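Local coordinates for protein Ika4 (Synthetic construct, PDB 6G6Q) that is a computationally designed artificial protein whose WD40-type repeats form a symmetrical eight-bladed beta-propeller, probably from two chains, at residues 35-40 / 56-61. Sequence-based numbering, arbitrary orientation.
Sequences GTIKVW and SEVTAL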
loop_
_atom_site.group_PDB
_atom_site.type_symbol
_atom_site.label_atom_id
_atom_site.label_comp_id
_atom_site.label_asym_id
_atom_site.label_seq_id
_atom_site.Cartn_x
_atom_site.Cartn_y
_atom_site.Cartn_z
ATOM N N GLY A 35 -15.521 8.412 -5.783
ATOM C CA GLY A 35 -16.228 7.557 -4.857
ATOM C C GLY A 35 -16.627 6.206 -5.404
ATOM O O GLY A 35 -17.073 5.349 -4.629
ATOM N N THR A 36 -16.476 5.982 -6.704
ATOM C CA THR A 36 -16.928 4.744 -7.316
ATOM C C THR A 36 -15.981 3.593 -6.991
ATOM O O THR A 36 -14.780 3.784 -6.777
ATOM C CB THR A 36 -17.046 4.910 -8.832
ATOM O OG1 THR A 36 -15.771 5.268 -9.379
ATOM C CG2 THR A 36 -18.055 5.999 -9.169
ATOM N N ILE A 37 -16.546 2.389 -6.946
ATOM C CA ILE A 37 -15.793 1.155 -6.753
ATOM C C ILE A 37 -16.280 0.150 -7.785
ATOM O O ILE A 37 -17.491 -0.039 -7.946
ATOM C CB ILE A 37 -15.958 0.594 -5.327
ATOM C CG1 ILE A 37 -15.378 1.559 -4.292
ATOM C CG2 ILE A 37 -15.298 -0.770 -5.207
ATOM C CD1 ILE A 37 -15.462 1.044 -2.868
ATOM N N LYS A 38 -15.345 -0.490 -8.483
ATOM C CA LYS A 38 -15.675 -1.438 -9.537
ATOM C C LYS A 38 -15.037 -2.792 -9.255
ATOM O O LYS A 38 -13.920 -2.870 -8.736
ATOM C CB LYS A 38 -15.228 -0.910 -10.903
ATOM C CG LYS A 38 -16.130 0.191 -11.439
ATOM C CD LYS A 38 -15.544 0.861 -12.668
ATOM C CE LYS A 38 -16.374 2.063 -13.079
ATOM N NZ LYS A 38 -17.813 1.709 -13.237
ATOM N N VAL A 39 -15.761 -3.853 -9.600
ATOM C CA VAL A 39 -15.333 -5.229 -9.375
ATOM C C VAL A 39 -15.196 -5.900 -10.734
ATOM O O VAL A 39 -16.167 -5.964 -11.499
ATOM C CB VAL A 39 -16.324 -5.995 -8.483
ATOM C CG1 VAL A 39 -15.775 -7.365 -8.130
ATOM C CG2 VAL A 39 -16.632 -5.196 -7.225
ATOM N N TRP A 40 -14.001 -6.403 -11.033
ATOM C CA TRP A 40 -13.686 -6.957 -12.342
ATOM C C TRP A 40 -13.366 -8.442 -12.242
ATOM O O TRP A 40 -12.771 -8.897 -11.260
ATOM C CB TRP A 40 -12.497 -6.233 -12.982
ATOM C CG TRP A 40 -12.590 -4.748 -12.915
ATOM C CD1 TRP A 40 -12.142 -3.942 -11.910
ATOM C CD2 TRP A 40 -13.171 -3.883 -13.895
ATOM N NE1 TRP A 40 -12.408 -2.627 -12.203
ATOM C CE2 TRP A 40 -13.039 -2.564 -13.418
ATOM C CE3 TRP A 40 -13.790 -4.095 -15.130
ATOM C CZ2 TRP A 40 -13.503 -1.463 -14.132
ATOM C CZ3 TRP A 40 -14.248 -3.001 -15.838
ATOM C CH2 TRP A 40 -14.103 -1.701 -15.337
ATOM N N SER A 56 -17.534 9.947 -1.301
ATOM C CA SER A 56 -16.298 10.707 -1.379
ATOM C C SER A 56 -15.223 9.797 -1.956
ATOM O O SER A 56 -15.404 8.581 -2.052
ATOM C CB SER A 56 -15.902 11.247 -0.001
ATOM O OG SER A 56 -14.603 11.798 -0.027
ATOM N N GLU A 57 -14.098 10.403 -2.342
ATOM C CA GLU A 57 -12.981 9.656 -2.913
ATOM C C GLU A 57 -12.589 8.487 -2.019
ATOM O O GLU A 57 -12.344 8.659 -0.822
ATOM C CB GLU A 57 -11.780 10.583 -3.116
ATOM C CG GLU A 57 -10.423 9.873 -3.082
ATOM C CD GLU A 57 -9.248 10.838 -3.152
ATOM O OE1 GLU A 57 -9.483 12.062 -3.231
ATOM O OE2 GLU A 57 -8.089 10.371 -3.128
ATOM N N VAL A 58 -12.545 7.291 -2.596
ATOM C CA VAL A 58 -12.105 6.134 -1.829
ATOM C C VAL A 58 -10.580 6.156 -1.799
ATOM O O VAL A 58 -9.921 6.317 -2.836
ATOM C CB VAL A 58 -12.676 4.821 -2.408
ATOM C CG1 VAL A 58 -13.706 5.099 -3.507
ATOM C CG2 VAL A 58 -11.581 3.838 -2.864
ATOM N N THR A 59 -10.019 6.074 -0.595
ATOM C CA THR A 59 -8.594 6.272 -0.385
ATOM C C THR A 59 -7.840 4.987 -0.081
ATOM O O THR A 59 -6.604 4.990 -0.127
ATOM C CB THR A 59 -8.364 7.277 0.758
ATOM O OG1 THR A 59 -9.102 6.865 1.916
ATOM C CG2 THR A 59 -8.830 8.672 0.346
ATOM N N ALA A 60 -8.538 3.893 0.215
ATOM C CA ALA A 60 -7.863 2.668 0.609
ATOM C C ALA A 60 -8.773 1.478 0.344
ATOM O O ALA A 60 -9.993 1.570 0.508
ATOM C CB ALA A 60 -7.453 2.717 2.086
ATOM N N LEU A 61 -8.164 0.369 -0.067
ATOM C CA LEU A 61 -8.872 -0.876 -0.321
ATOM C C LEU A 61 -8.087 -2.034 0.274
ATOM O O LEU A 61 -6.855 -2.062 0.200
ATOM C CB LEU A 61 -9.072 -1.116 -1.823
ATOM C CG LEU A 61 -10.179 -0.358 -2.557
ATOM C CD1 LEU A 61 -10.128 -0.664 -4.046
ATOM C CD2 LEU A 61 -11.540 -0.705 -1.994
#
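Gly-35 and Glu-57 bring the two backbones together, their CA atoms 4.3 Å apart, where the turn leading into strand 37-41 meets the start of strand 58-64; beyond this point the strands diverge. The carbonyl O of Ser-56 lies 3.1 Å from Gly-35 CA, a CH...O contact bent to 124° at the hydrogen. Gly-35, with a positive phi and no side chain, lets this carbonyl come so close. Val-58 makes the nearest side-chain approach. Its CG1 reaches over the Gly-35 peptide, 3.6 Å from Gly-35 O, and the same methyl comes 3.7 Å from Thr-36 O. Ile-37 adds an apolar flank, its CG1 4.0 Å from Val-58 CG1. With CG1 beside the backbone N (chi1 -64°), the extended chain of Ile-37 places CD1 near Leu-61 CD2 at 4.4 Å, a looser touch. Thr-59 and Ala-60 form a classic beta bulge opposite Gly-71; it lies between Val-58 and Leu-61, which both point toward the first segment, a spacing consistent with the bulge. Thr-36 turns away, its OG1 hydrogen-bonded to Asp-34 and His-14. The contact joins two consecutive four-stranded blades of the propeller, the third strand of one with the innermost strand of the next, through packing between sheets. Backbone bonds from Gly-35 to His-54 and from Ile-37 to His-51 tie the first segment to the connection between the blades. Val-58 and Leu-61 also rest on Ala-20 of strand 18-24, and Val-29 of strand 27-32 touches both Ile-37 and Leu-61, adding to the apolar packing between the blades.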